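Local coordinates for protein GlcNAc-alpha-1,4-Gal-releasing endo-beta-galactosidase (PDB 1UPS) that probably hydrolyses O-glycosyl bonds as an endo-beta-galactosidase that releases GlcNAc-alpha-1,4-Gal from glycans, and carries a bound calcium ion, at residues A[147-152]-A[251-256]; A[50-55]-A[93-98]; A[61-66]-A[83-88]; A[88-93]-A[107-112]; A[183-188]-A[196-201]. All blocks are in the same frame, centred on the assembly; numbering follows the deposited sequence.

Contact 1 of 5, residues A[147-152]-A[251-256]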
# COMPACT_ATOMS: atom_id res chain seq x y z
N ALA A 147 7.22 -10.60 4.94
CA ALA A 147 6.15 -9.63 5.13
C ALA A 147 6.53 -8.49 6.07
O ALA A 147 7.17 -8.70 7.11
CB ALA A 147 4.87 -10.33 5.63
N TRP A 148 6.13 -7.28 5.66
CA TRP A 148 6.16 -6.11 6.52
C TRP A 148 4.71 -5.68 6.56
O TRP A 148 4.12 -5.36 5.51
CB TRP A 148 7.01 -5.01 5.89
CG TRP A 148 6.94 -3.67 6.59
CD1 TRP A 148 6.68 -3.42 7.92
CD2 TRP A 148 7.18 -2.40 5.98
NE1 TRP A 148 6.70 -2.06 8.15
CE2 TRP A 148 7.03 -1.41 6.99
CE3 TRP A 148 7.49 -1.99 4.69
CZ2 TRP A 148 7.17 -0.04 6.72
CZ3 TRP A 148 7.64 -0.63 4.42
CH2 TRP A 148 7.47 0.33 5.43
N TRP A 149 4.11 -5.74 7.74
CA TRP A 149 2.68 -5.46 7.83
C TRP A 149 2.30 -4.79 9.15
O TRP A 149 3.07 -4.80 10.11
CB TRP A 149 1.83 -6.74 7.61
CG TRP A 149 2.23 -8.00 8.36
CD1 TRP A 149 3.45 -8.66 8.33
CD2 TRP A 149 1.36 -8.82 9.17
NE1 TRP A 149 3.38 -9.81 9.10
CE2 TRP A 149 2.11 -9.93 9.61
CE3 TRP A 149 0.01 -8.70 9.57
CZ2 TRP A 149 1.56 -10.93 10.45
CZ3 TRP A 149 -0.54 -9.71 10.41
CH2 TRP A 149 0.25 -10.80 10.83
N MET A 150 1.10 -4.22 9.17
CA MET A 150 0.62 -3.49 10.34
C MET A 150 -0.78 -3.95 10.65
O MET A 150 -1.53 -4.31 9.74
CB MET A 150 0.65 -1.97 10.07
CG MET A 150 2.09 -1.48 9.76
SD MET A 150 2.17 0.31 9.43
CE MET A 150 1.80 0.89 11.09
N VAL A 151 -1.11 -3.98 11.94
CA VAL A 151 -2.42 -4.40 12.40
C VAL A 151 -2.94 -3.41 13.43
O VAL A 151 -2.17 -2.83 14.19
CB VAL A 151 -2.39 -5.84 13.01
CG1 VAL A 151 -2.08 -6.88 11.92
CG2 VAL A 151 -1.37 -5.96 14.18
N GLY A 152 -4.26 -3.21 13.44
CA GLY A 152 -4.88 -2.37 14.44
C GLY A 152 -4.61 -2.90 15.83
O GLY A 152 -4.52 -4.12 16.06
N ASN A 251 8.34 -10.19 9.37
CA ASN A 251 8.49 -11.64 9.47
C ASN A 251 8.70 -12.34 8.13
O ASN A 251 8.66 -11.72 7.06
CB ASN A 251 7.39 -12.29 10.38
CG ASN A 251 5.98 -12.26 9.79
OD1 ASN A 251 5.67 -11.45 8.92
ND2 ASN A 251 5.11 -13.15 10.30
N ILE A 252 9.00 -13.64 8.22
CA ILE A 252 9.23 -14.45 7.04
C ILE A 252 8.57 -15.80 7.29
O ILE A 252 8.48 -16.24 8.43
CB ILE A 252 10.75 -14.57 6.77
CG1 ILE A 252 11.01 -15.33 5.45
CG2 ILE A 252 11.52 -15.15 8.00
CD1 ILE A 252 12.46 -15.14 4.88
N TYR A 253 8.07 -16.43 6.23
CA TYR A 253 7.27 -17.64 6.35
C TYR A 253 7.73 -18.69 5.36
O TYR A 253 8.24 -18.37 4.26
CB TYR A 253 5.85 -17.36 5.90
CG TYR A 253 5.03 -16.42 6.71
CD1 TYR A 253 5.15 -15.04 6.53
CD2 TYR A 253 4.08 -16.90 7.63
CE1 TYR A 253 4.32 -14.15 7.26
CE2 TYR A 253 3.26 -16.02 8.36
CZ TYR A 253 3.40 -14.64 8.16
OH TYR A 253 2.61 -13.75 8.86
N THR A 254 7.50 -19.95 5.71
CA THR A 254 7.39 -21.00 4.68
C THR A 254 6.37 -22.06 5.12
O THR A 254 5.94 -22.04 6.28
CB THR A 254 8.77 -21.59 4.30
OG1 THR A 254 8.64 -22.38 3.10
CG2 THR A 254 9.28 -22.57 5.39
N ASP A 255 5.96 -22.92 4.19
CA ASP A 255 4.93 -23.95 4.46
C ASP A 255 3.57 -23.34 4.82
O ASP A 255 2.77 -23.95 5.54
CB ASP A 255 5.43 -24.88 5.55
CG ASP A 255 6.70 -25.59 5.14
OD1 ASP A 255 7.54 -25.88 6.02
OD2 ASP A 255 6.93 -25.88 3.94
N ALA A 256 3.33 -22.15 4.27
CA ALA A 256 2.10 -21.40 4.48
C ALA A 256 1.33 -21.31 3.17
O ALA A 256 1.56 -22.12 2.24
CB ALA A 256 2.44 -19.99 5.04

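Contact 2 of 5, residues A[50-55]-A[93-98]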
# COMPACT_ATOMS: atom_id res chain seq x y z
N ASP A 50 10.57 -10.61 20.04
CA ASP A 50 10.94 -11.62 19.04
C ASP A 50 10.06 -12.87 19.12
O ASP A 50 10.51 -14.01 18.95
CB ASP A 50 12.45 -11.93 19.07
CG ASP A 50 12.95 -12.32 20.44
OD1 ASP A 50 14.18 -12.60 20.55
OD2 ASP A 50 12.23 -12.35 21.46
N TYR A 51 8.77 -12.65 19.34
CA TYR A 51 7.78 -13.71 19.29
C TYR A 51 6.66 -13.31 18.34
O TYR A 51 6.25 -12.13 18.31
CB TYR A 51 7.19 -13.94 20.68
CG TYR A 51 8.14 -14.55 21.68
CD1 TYR A 51 9.06 -13.76 22.38
CD2 TYR A 51 8.11 -15.92 21.95
CE1 TYR A 51 9.94 -14.33 23.30
CE2 TYR A 51 8.98 -16.50 22.88
CZ TYR A 51 9.89 -15.69 23.55
OH TYR A 51 10.74 -16.24 24.48
N TYR A 52 6.13 -14.30 17.63
CA TYR A 52 5.07 -14.07 16.66
C TYR A 52 3.72 -14.29 17.37
O TYR A 52 3.44 -15.40 17.82
CB TYR A 52 5.26 -15.04 15.47
CG TYR A 52 4.25 -14.90 14.34
CD1 TYR A 52 3.64 -13.67 14.07
CD2 TYR A 52 3.90 -16.00 13.55
CE1 TYR A 52 2.68 -13.54 13.02
CE2 TYR A 52 2.97 -15.89 12.50
CZ TYR A 52 2.36 -14.66 12.25
OH TYR A 52 1.42 -14.57 11.24
N LEU A 53 2.90 -13.24 17.49
CA LEU A 53 1.54 -13.34 18.08
C LEU A 53 1.41 -14.40 19.20
O LEU A 53 0.56 -15.30 19.12
CB LEU A 53 0.48 -13.58 16.99
CG LEU A 53 0.45 -12.54 15.87
CD1 LEU A 53 -0.43 -13.02 14.69
CD2 LEU A 53 -0.03 -11.17 16.38
N PRO A 54 2.25 -14.30 20.23
CA PRO A 54 2.37 -15.37 21.23
C PRO A 54 1.10 -15.64 22.06
O PRO A 54 0.98 -16.74 22.62
CB PRO A 54 3.53 -14.91 22.12
CG PRO A 54 3.57 -13.40 21.96
CD PRO A 54 3.17 -13.17 20.51
N HIS A 55 0.17 -14.69 22.09
CA HIS A 55 -1.11 -14.89 22.80
C HIS A 55 -1.99 -16.00 22.20
O HIS A 55 -2.91 -16.49 22.88
CB HIS A 55 -1.90 -13.59 22.85
CG HIS A 55 -2.06 -12.93 21.52
ND1 HIS A 55 -1.03 -12.25 20.90
CD2 HIS A 55 -3.11 -12.86 20.68
CE1 HIS A 55 -1.45 -11.78 19.74
NE2 HIS A 55 -2.71 -12.13 19.58
N VAL A 93 2.68 -24.23 9.62
CA VAL A 93 3.33 -23.00 9.12
C VAL A 93 4.54 -22.66 9.99
O VAL A 93 4.47 -22.73 11.22
CB VAL A 93 2.35 -21.80 9.18
CG1 VAL A 93 3.08 -20.47 8.87
CG2 VAL A 93 1.15 -21.99 8.21
N ARG A 94 5.65 -22.30 9.36
CA ARG A 94 6.81 -21.85 10.10
C ARG A 94 7.00 -20.37 9.84
O ARG A 94 6.77 -19.92 8.72
CB ARG A 94 8.02 -22.66 9.69
CG ARG A 94 7.78 -24.14 10.13
CD ARG A 94 8.92 -25.01 9.87
NE ARG A 94 8.96 -25.55 8.51
CZ ARG A 94 9.96 -26.31 8.11
NH1 ARG A 94 9.99 -26.81 6.88
NH2 ARG A 94 10.95 -26.59 8.96
N SER A 95 7.41 -19.63 10.86
CA SER A 95 7.66 -18.19 10.69
C SER A 95 8.64 -17.71 11.73
O SER A 95 8.61 -18.18 12.87
CB SER A 95 6.34 -17.38 10.78
OG SER A 95 6.56 -15.96 10.64
N SER A 96 9.52 -16.78 11.34
CA SER A 96 10.36 -16.05 12.28
C SER A 96 9.92 -14.59 12.24
O SER A 96 10.06 -13.92 11.20
CB SER A 96 11.83 -16.16 11.91
OG SER A 96 12.37 -17.42 12.29
N ALA A 97 9.44 -14.09 13.37
CA ALA A 97 8.84 -12.73 13.41
C ALA A 97 9.37 -11.85 14.55
O ALA A 97 9.69 -12.35 15.65
CB ALA A 97 7.30 -12.85 13.54
N ILE A 98 9.42 -10.54 14.29
CA ILE A 98 9.48 -9.57 15.39
C ILE A 98 8.25 -8.69 15.32
O ILE A 98 7.67 -8.49 14.24
CB ILE A 98 10.81 -8.75 15.39
CG1 ILE A 98 10.93 -7.85 14.14
CG2 ILE A 98 12.01 -9.70 15.53
CD1 ILE A 98 12.04 -6.79 14.24

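Contact 3 of 5, residues A[61-66]-A[83-88]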
# COMPACT_ATOMS: atom_id res chain seq x y z
N GLU A 61 6.71 -20.34 23.62
CA GLU A 61 8.10 -20.52 23.20
C GLU A 61 8.23 -21.04 21.77
O GLU A 61 9.23 -20.76 21.11
CB GLU A 61 8.89 -21.42 24.16
CG GLU A 61 9.41 -20.75 25.44
CD GLU A 61 9.74 -19.27 25.31
OE1 GLU A 61 10.72 -18.90 24.62
OE2 GLU A 61 9.03 -18.46 25.95
N SER A 62 7.21 -21.77 21.29
CA SER A 62 7.17 -22.24 19.89
C SER A 62 7.21 -21.07 18.89
O SER A 62 7.67 -21.23 17.76
CB SER A 62 5.95 -23.16 19.61
OG SER A 62 4.66 -22.54 19.82
N ALA A 63 6.74 -19.91 19.33
CA ALA A 63 6.53 -18.75 18.47
C ALA A 63 7.77 -17.84 18.41
O ALA A 63 7.75 -16.80 17.76
CB ALA A 63 5.29 -17.97 18.92
N LYS A 64 8.85 -18.24 19.07
CA LYS A 64 10.09 -17.44 19.06
C LYS A 64 10.77 -17.42 17.68
O LYS A 64 10.86 -18.45 17.00
CB LYS A 64 11.08 -17.94 20.12
CG LYS A 64 12.22 -16.92 20.38
CD LYS A 64 12.90 -17.09 21.74
CE LYS A 64 13.94 -15.98 21.98
NZ LYS A 64 13.42 -14.85 22.84
N ALA A 65 11.28 -16.24 17.30
CA ALA A 65 11.95 -16.03 16.02
C ALA A 65 13.39 -16.49 16.06
O ALA A 65 14.03 -16.46 17.12
CB ALA A 65 11.90 -14.55 15.65
N ASN A 66 13.90 -16.90 14.90
CA ASN A 66 15.33 -17.00 14.70
C ASN A 66 15.79 -15.85 13.83
O ASN A 66 15.10 -15.48 12.90
CB ASN A 66 15.73 -18.34 14.11
CG ASN A 66 15.49 -19.47 15.10
OD1 ASN A 66 16.00 -19.44 16.24
ND2 ASN A 66 14.69 -20.45 14.69
N LYS A 83 10.66 -25.58 14.08
CA LYS A 83 9.32 -26.15 14.30
C LYS A 83 8.22 -25.15 13.96
O LYS A 83 8.48 -23.94 13.94
CB LYS A 83 9.16 -26.59 15.76
CG LYS A 83 10.17 -27.67 16.15
CD LYS A 83 9.74 -28.30 17.48
CE LYS A 83 10.27 -29.72 17.63
NZ LYS A 83 11.76 -29.73 17.75
N PRO A 84 6.99 -25.62 13.70
CA PRO A 84 5.88 -24.68 13.45
C PRO A 84 5.72 -23.67 14.59
O PRO A 84 5.94 -24.06 15.76
CB PRO A 84 4.64 -25.58 13.34
CG PRO A 84 5.19 -26.95 12.94
CD PRO A 84 6.59 -27.03 13.57
N TRP A 85 5.31 -22.43 14.28
CA TRP A 85 5.26 -21.38 15.30
C TRP A 85 4.10 -21.58 16.30
O TRP A 85 4.22 -21.23 17.46
CB TRP A 85 5.24 -19.98 14.67
CG TRP A 85 3.93 -19.62 14.07
CD1 TRP A 85 3.47 -19.94 12.82
CD2 TRP A 85 2.88 -18.87 14.70
NE1 TRP A 85 2.20 -19.43 12.64
CE2 TRP A 85 1.82 -18.77 13.77
CE3 TRP A 85 2.75 -18.24 15.95
CZ2 TRP A 85 0.63 -18.08 14.05
CZ3 TRP A 85 1.56 -17.56 16.24
CH2 TRP A 85 0.51 -17.50 15.29
N CYS A 86 3.01 -22.20 15.85
CA CYS A 86 1.80 -22.33 16.69
C CYS A 86 0.91 -23.45 16.12
O CYS A 86 -0.13 -23.13 15.54
CB CYS A 86 1.05 -20.97 16.61
SG CYS A 86 0.02 -20.35 17.98
N PRO A 87 1.31 -24.71 16.26
CA PRO A 87 0.67 -25.82 15.52
C PRO A 87 -0.83 -25.97 15.79
O PRO A 87 -1.58 -26.43 14.92
CB PRO A 87 1.41 -27.07 16.01
CG PRO A 87 2.62 -26.61 16.75
CD PRO A 87 2.42 -25.19 17.11
N GLU A 88 -1.28 -25.57 16.99
CA GLU A 88 -2.69 -25.77 17.33
C GLU A 88 -3.65 -24.80 16.62
O GLU A 88 -4.85 -25.10 16.50
CB GLU A 88 -2.89 -25.78 18.86
CG GLU A 88 -2.68 -24.43 19.51
O HOH W 1 9.20 -23.08 16.69

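Contact 4 of 5, residues A[88-93]-A[107-112]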
# COMPACT_ATOMS: atom_id res chain seq x y z
N GLU A 88 -1.28 -25.57 16.99
CA GLU A 88 -2.69 -25.77 17.33
C GLU A 88 -3.65 -24.80 16.62
O GLU A 88 -4.85 -25.10 16.50
CB GLU A 88 -2.89 -25.78 18.86
CG GLU A 88 -2.68 -24.43 19.51
N HIS A 89 -3.13 -23.65 16.16
CA HIS A 89 -3.91 -22.67 15.38
C HIS A 89 -3.52 -22.55 13.94
O HIS A 89 -4.37 -22.27 13.09
CB HIS A 89 -3.88 -21.25 16.01
CG HIS A 89 -4.60 -21.17 17.32
ND1 HIS A 89 -5.92 -21.56 17.45
CD2 HIS A 89 -4.17 -20.86 18.56
CE1 HIS A 89 -6.28 -21.45 18.72
NE2 HIS A 89 -5.24 -21.03 19.41
N ASP A 90 -2.23 -22.70 13.64
CA ASP A 90 -1.78 -22.41 12.28
C ASP A 90 -1.18 -23.61 11.57
O ASP A 90 -0.51 -23.43 10.55
CB ASP A 90 -0.80 -21.22 12.27
CG ASP A 90 -0.86 -20.42 10.98
OD1 ASP A 90 0.09 -19.68 10.70
OD2 ASP A 90 -1.83 -20.48 10.17
N GLY A 91 -1.42 -24.81 12.10
CA GLY A 91 -0.91 -26.03 11.47
C GLY A 91 0.61 -26.00 11.41
O GLY A 91 1.26 -25.53 12.35
N THR A 92 1.18 -26.45 10.30
CA THR A 92 2.63 -26.59 10.26
C THR A 92 3.33 -25.39 9.60
O THR A 92 4.45 -25.52 9.11
CB THR A 92 3.06 -27.93 9.62
OG1 THR A 92 2.42 -28.12 8.34
CG2 THR A 92 2.56 -29.11 10.47
N VAL A 93 2.68 -24.23 9.62
CA VAL A 93 3.33 -23.00 9.12
C VAL A 93 4.54 -22.66 9.99
O VAL A 93 4.47 -22.73 11.22
CB VAL A 93 2.35 -21.80 9.18
CG1 VAL A 93 3.08 -20.47 8.87
CG2 VAL A 93 1.15 -21.99 8.21
N HIS A 107 -5.17 -9.57 16.13
CA HIS A 107 -5.10 -10.24 14.81
C HIS A 107 -5.51 -11.72 14.90
O HIS A 107 -4.68 -12.65 14.73
CB HIS A 107 -3.72 -10.08 14.15
CG HIS A 107 -3.69 -10.59 12.74
ND1 HIS A 107 -4.40 -9.98 11.72
CD2 HIS A 107 -3.07 -11.66 12.18
CE1 HIS A 107 -4.23 -10.66 10.60
NE2 HIS A 107 -3.42 -11.67 10.85
N ASN A 108 -6.80 -11.90 15.16
CA ASN A 108 -7.41 -13.23 15.29
C ASN A 108 -7.75 -13.85 13.94
O ASN A 108 -8.92 -14.01 13.58
CB ASN A 108 -8.64 -13.16 16.21
CG ASN A 108 -9.01 -14.52 16.77
OD1 ASN A 108 -8.35 -15.52 16.44
ND2 ASN A 108 -10.02 -14.56 17.64
N PHE A 109 -6.70 -14.20 13.19
CA PHE A 109 -6.87 -14.70 11.82
C PHE A 109 -7.66 -16.01 11.81
O PHE A 109 -8.34 -16.32 10.83
CB PHE A 109 -5.50 -14.91 11.14
CG PHE A 109 -4.60 -15.85 11.87
CD1 PHE A 109 -4.61 -17.23 11.60
CD2 PHE A 109 -3.73 -15.37 12.84
CE1 PHE A 109 -3.77 -18.10 12.30
CE2 PHE A 109 -2.89 -16.23 13.55
CZ PHE A 109 -2.92 -17.61 13.28
N SER A 110 -7.59 -16.76 12.91
CA SER A 110 -8.27 -18.06 12.99
C SER A 110 -9.68 -17.98 13.62
O SER A 110 -10.42 -18.97 13.60
CB SER A 110 -7.41 -19.06 13.75
OG SER A 110 -7.43 -18.80 15.15
N GLY A 111 -10.04 -16.81 14.15
CA GLY A 111 -11.31 -16.65 14.86
C GLY A 111 -11.47 -17.55 16.08
O GLY A 111 -12.59 -17.95 16.41
N THR A 112 -10.37 -17.86 16.75
CA THR A 112 -10.41 -18.67 17.96
C THR A 112 -10.92 -17.89 19.20
O THR A 112 -10.79 -16.66 19.26
CB THR A 112 -9.04 -19.29 18.25
OG1 THR A 112 -9.14 -20.15 19.40
CG2 THR A 112 -8.02 -18.22 18.69
O HOH W 2 -7.86 -21.97 15.62

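Contact 5 of 5, residues A[183-188]-A[196-201]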
# COMPACT_ATOMS: atom_id res chain seq x y z
N ARG A 183 4.22 -7.47 -3.71
CA ARG A 183 2.86 -7.79 -3.29
C ARG A 183 2.43 -6.86 -2.16
O ARG A 183 3.13 -6.73 -1.16
CB ARG A 183 2.82 -9.24 -2.79
CG ARG A 183 1.42 -9.75 -2.48
CD ARG A 183 1.42 -11.27 -2.22
NE ARG A 183 0.14 -11.81 -1.75
CZ ARG A 183 -0.64 -12.64 -2.43
NH1 ARG A 183 -0.34 -13.02 -3.68
NH2 ARG A 183 -1.78 -13.07 -1.88
N ILE A 184 1.26 -6.24 -2.33
CA ILE A 184 0.69 -5.30 -1.36
C ILE A 184 -0.77 -5.72 -1.16
O ILE A 184 -1.47 -6.06 -2.14
CB ILE A 184 0.75 -3.86 -1.91
CG1 ILE A 184 2.20 -3.39 -2.08
CG2 ILE A 184 0.04 -2.87 -0.95
CD1 ILE A 184 2.36 -2.18 -3.03
N ALA A 185 -1.24 -5.72 0.09
CA ALA A 185 -2.63 -6.12 0.36
C ALA A 185 -3.20 -5.38 1.57
O ALA A 185 -2.45 -4.81 2.36
CB ALA A 185 -2.73 -7.66 0.58
N ALA A 186 -4.53 -5.38 1.70
CA ALA A 186 -5.16 -4.75 2.87
C ALA A 186 -6.55 -5.32 3.09
O ALA A 186 -7.22 -5.73 2.13
CB ALA A 186 -5.24 -3.22 2.69
N TYR A 187 -7.00 -5.30 4.34
CA TYR A 187 -8.32 -5.82 4.70
C TYR A 187 -8.66 -5.28 6.08
O TYR A 187 -7.79 -5.19 6.93
CB TYR A 187 -8.28 -7.35 4.73
CG TYR A 187 -9.58 -8.02 5.12
CD1 TYR A 187 -10.78 -7.71 4.48
CD2 TYR A 187 -9.60 -9.00 6.12
CE1 TYR A 187 -11.98 -8.35 4.85
CE2 TYR A 187 -10.79 -9.65 6.49
CZ TYR A 187 -11.96 -9.31 5.85
OH TYR A 187 -13.14 -9.94 6.23
N GLY A 188 -9.93 -4.93 6.31
CA GLY A 188 -10.33 -4.37 7.59
C GLY A 188 -10.70 -5.37 8.68
O GLY A 188 -10.81 -4.98 9.84
N THR A 196 -13.37 -3.25 3.38
CA THR A 196 -14.21 -4.36 3.87
C THR A 196 -14.19 -5.62 3.01
O THR A 196 -14.81 -6.61 3.38
CB THR A 196 -15.66 -3.92 4.12
OG1 THR A 196 -16.19 -3.33 2.94
CG2 THR A 196 -15.70 -2.81 5.15
N SER A 197 -13.53 -5.57 1.85
CA SER A 197 -13.15 -6.77 1.10
C SER A 197 -11.63 -6.72 0.87
O SER A 197 -11.07 -5.64 0.72
CB SER A 197 -13.87 -6.83 -0.25
OG SER A 197 -15.30 -6.82 -0.09
N TRP A 198 -10.99 -7.88 0.82
CA TRP A 198 -9.54 -7.93 0.56
C TRP A 198 -9.23 -7.21 -0.75
O TRP A 198 -9.99 -7.33 -1.72
CB TRP A 198 -9.05 -9.38 0.44
CG TRP A 198 -8.67 -9.98 1.73
CD1 TRP A 198 -9.41 -10.86 2.48
CD2 TRP A 198 -7.49 -9.72 2.47
NE1 TRP A 198 -8.74 -11.18 3.63
CE2 TRP A 198 -7.55 -10.49 3.65
CE3 TRP A 198 -6.36 -8.92 2.24
CZ2 TRP A 198 -6.54 -10.47 4.62
CZ3 TRP A 198 -5.34 -8.90 3.22
CH2 TRP A 198 -5.45 -9.68 4.38
N THR A 199 -8.13 -6.44 -0.76
CA THR A 199 -7.54 -5.98 -2.03
C THR A 199 -6.10 -6.48 -2.02
O THR A 199 -5.45 -6.38 -1.00
CB THR A 199 -7.65 -4.44 -2.21
OG1 THR A 199 -7.10 -4.06 -3.49
CG2 THR A 199 -6.82 -3.65 -1.17
N ILE A 200 -5.65 -7.07 -3.13
CA ILE A 200 -4.33 -7.70 -3.21
C ILE A 200 -3.79 -7.46 -4.64
O ILE A 200 -4.51 -7.67 -5.62
CB ILE A 200 -4.41 -9.24 -3.00
CG1 ILE A 200 -5.11 -9.63 -1.69
CG2 ILE A 200 -3.00 -9.89 -3.13
CD1 ILE A 200 -5.61 -11.10 -1.70
N SER A 201 -2.55 -7.00 -4.74
CA SER A 201 -1.88 -6.97 -6.05
C SER A 201 -0.44 -7.42 -5.91
O SER A 201 0.13 -7.32 -4.83
CB SER A 201 -1.94 -5.58 -6.68
OG SER A 201 -1.31 -4.60 -5.87
O HOH W 3 -15.46 -9.16 4.52

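Contact 1 of 5, residues A[147-152]-A[251-256]
Ala147 and Asn251 face each other as an antiparallel hydrogen-bonded pair: Ala147 N donates to Asn251 O at 2.8 Å, and Asn251 N answers to Ala147 O at 2.9 Å. This is the tight end of the contact, and the side chains on the same face of the sheet close it further. Asn251 has CG lodged between its backbone N and carbonyl carbon (chi1 69°), which brings its amide up against Trp149. Trp149 NE1 donates to Asn251 OD1 at 2.8 Å; the oxygen lies in the indole plane, whereas the donor stands well above the amide carbonyl plane and misses the lone pairs, the two groups being turned 34° apart. The nitrogen of the same amide is also used, since Asn251 ND2 donates to Tyr253 OH at 2.9 Å. That hydroxyl lies 3.4 Å from Trp149 CZ2 and is bonded in addition to Tyr52 OH. Ala147 CB fills in at the edge of the Tyr253 ring, 4.2 Å from CE1. Past the Ala147-Asn251 pair the backbones splay apart (120°), leaving side chains to span the gap, and the chain runs on to the partly exposed Asp255, which forms a salt bridge with Arg94 instead. Asn251 thus links Trp149 of strand 145-152 to Tyr253 on its own strand 246-254, within the six-stranded antiparallel sheet of the concanavalin-like GH16 beta-sandwich.

Contact 2 of 5, residues A[50-55]-A[93-98]
The contact belongs to the edge of the GH16 beta-sandwich, where the irregular segment 50-55 lies along 94-99, an outermost strand of the six-stranded sheet. The loop does not extend the sheet: its backbone pairs elsewhere, Asp50 with Ala65 and Tyr52 with Ala63, and what it offers the strand is mostly apolar surface. Tyr52 does most of the work. Its CB meets Ala97 CB at 3.6 Å, and with CG anti to the backbone N (chi1 -178°) the ring is laid along the strand from Ala97 to Ser95. Tyr52 CD1 is 3.8 Å from Ala97 CB, while farther along the same side of the ring Tyr52 CD2 is 3.9 Å from Ser95 CB; both approaches are oblique to the ring plane. The polar ends of these residues are occupied by strand 246-254, the next in the sheet: the Tyr52 hydroxyl is engaged by Tyr253, and Ser95 OG bonds to Ile252 O. Ala97 and Ser95 point toward the loop, whereas the side chain of Ile98 sets off away from it and packs on Leu74 and Glu76 of strand 73-78. Even so, the CG2 branch of Ile98 stays within 4.1 Å of Asp50 CA. The Asp50 carboxylate turns elsewhere and is held by Arg45, Lys64 and Tyr67. Against the loop backbone the Ala97 carbonyl is buried without a polar partner in the model: Ala97 O faces Asp50 C at 3.5 Å, and Tyr51 N is 3.8 Å from it.

Contact 3 of 5, residues A[61-66]-A[83-88]
Ser62 meets the backbone carbonyl of Trp85, Ala63 mainly the edge of its ring. Ser62 has OG between its own N and carbonyl carbon (chi1 61°), which places the hydroxyl 2.7 Å from Trp85 O and also near Asp59 O. Ala63 comes instead to the rim of the indole: Ala63 CB lies in the ring plane, 3.9 Å from Trp85 CE3. Over one face of that same ring sits Cys86 CB, 3.2 Å above the plane and toward its rim. Trp85 therefore has one neighbour at an edge and another on a face, and its NE1 is anchored by Asp90 OD1. The backbones add a softer tie, as Trp85 CA directs its hydrogen at Ser62 O over 3.4 Å. The same carbonyl takes a bond from a water 2.6 Å from Ser62 O, and this water also donates to Lys83 O at 3.0 Å, bridging the more open margin of the contact. Cys86 occupies the N-cap position of the short helix 87-90 and is joined by a disulfide to Cys57, which pins the helix start to the loop before strand 66-70. Just before the helix, Trp85 pairs through its backbone with Val93, which follows the helix near the start of strand 94-99, and its ring meets Tyr52 with the planes at about 45°.

Contact 4 of 5, residues A[88-93]-A[107-112]
At the short helix 87-90, His89 and Asp90 pack on Phe109, Ser110 and Thr112, which lie in and just after a type I turn from Asn108 to Gly111. Thr112 brings its CG2 over the His89 ring, 4.1 Å from the centroid and off-centre, in a CH-pi contact, while Thr112 OG1 comes within 3.2 Å of His89 CE1. That hydroxyl oxygen is itself bonded to Asp114 N. A water in the plane of the imidazole lies 2.7 Å from His89 ND1 and links it weakly to Ser110 OG at 3.2 Å. One residue on, at Asp90, OD2 is 3.7 Å from Phe109 CE1; carboxylate and ring are inclined by 56°, and OD1 is taken by Trp85, on which the Phe109 ring also rests. The chain then leaves the helix through a type II' turn, with Gly91 at its positive-phi corner. Across the contact the Asn108 amide reaches past its turn to the backbone of Thr112, adding to the turn's own Gly111 N to Asn108 O bond: Asn108 ND2 donates to Thr112 O at 2.8 Å on a lone pair, and Asn108 OD1 accepts Thr112 N at 3.1 Å. A short helix end thus packs on an Asn-bonded type I turn, among the loops at the edge of the GH16 sandwich.

Contact 5 of 5, residues A[183-188]-A[196-201]
This is a beta hairpin at the margin of the six-stranded sheet, where strand 199-204, outermost within the chain, runs back along strand 181-187. The two short segments are almost exactly antiparallel at 178°. Ile184 pairs with Ser201 and Ala186 with Thr199, each couple exchanging two backbone bonds; Ile184 N to Ser201 O, for instance, is 2.9 Å. Ile184 and Thr199 pack against strand 233-239 of the other sheet. The opposite face carries Ala185 and Ile200, whose CB and CG1 atoms are 3.8 Å apart, and Ile200 CG2 sits squarely over the extended Arg183 guanidinium, 3.6 Å from NH2. Arg183 NE binds Glu173 and NH1 Glu202. Trp198 packs on Glu168 and Asp170; with Glu173 these acids fall in a sequence that matches the GH16 signature, so this face probably borders that motif. Where the strands run out, Tyr187 CB makes a CH-pi contact over the six-membered ring of Trp198, 3.2 Å from its centroid. CG anti to N (chi1 179°) carries the phenol on over the five-membered ring in an offset stack, centroids 4.0 Å apart and planes at 20°. A water in the phenol plane finishes the joint, 3.0 Å from Tyr187 OH and donating to Thr196 O at 2.9 Å.

Coming from the N terminus, the chain opens contact 2 at 50-55 and shuts it at 93-98, once it has made strands 66-70 and 73-78 and the short helix. Contact 3 closes wholly within that span. Contact 4 starts at Glu88, where contact 3 ends, and crosses contact 2: its first segment overlaps 93-98 at Val93, its second lies beyond. Contact 1 then closes a far longer loop, from 147-152 to 251-256, and contact 5 lies inside it as a local hairpin. Contacts 1, 2 and 5 share the six-stranded sheet, contacts 2 and 5 at its two outer strands, while contacts 3 and 4 tie the peripheral loops together beside contact 2.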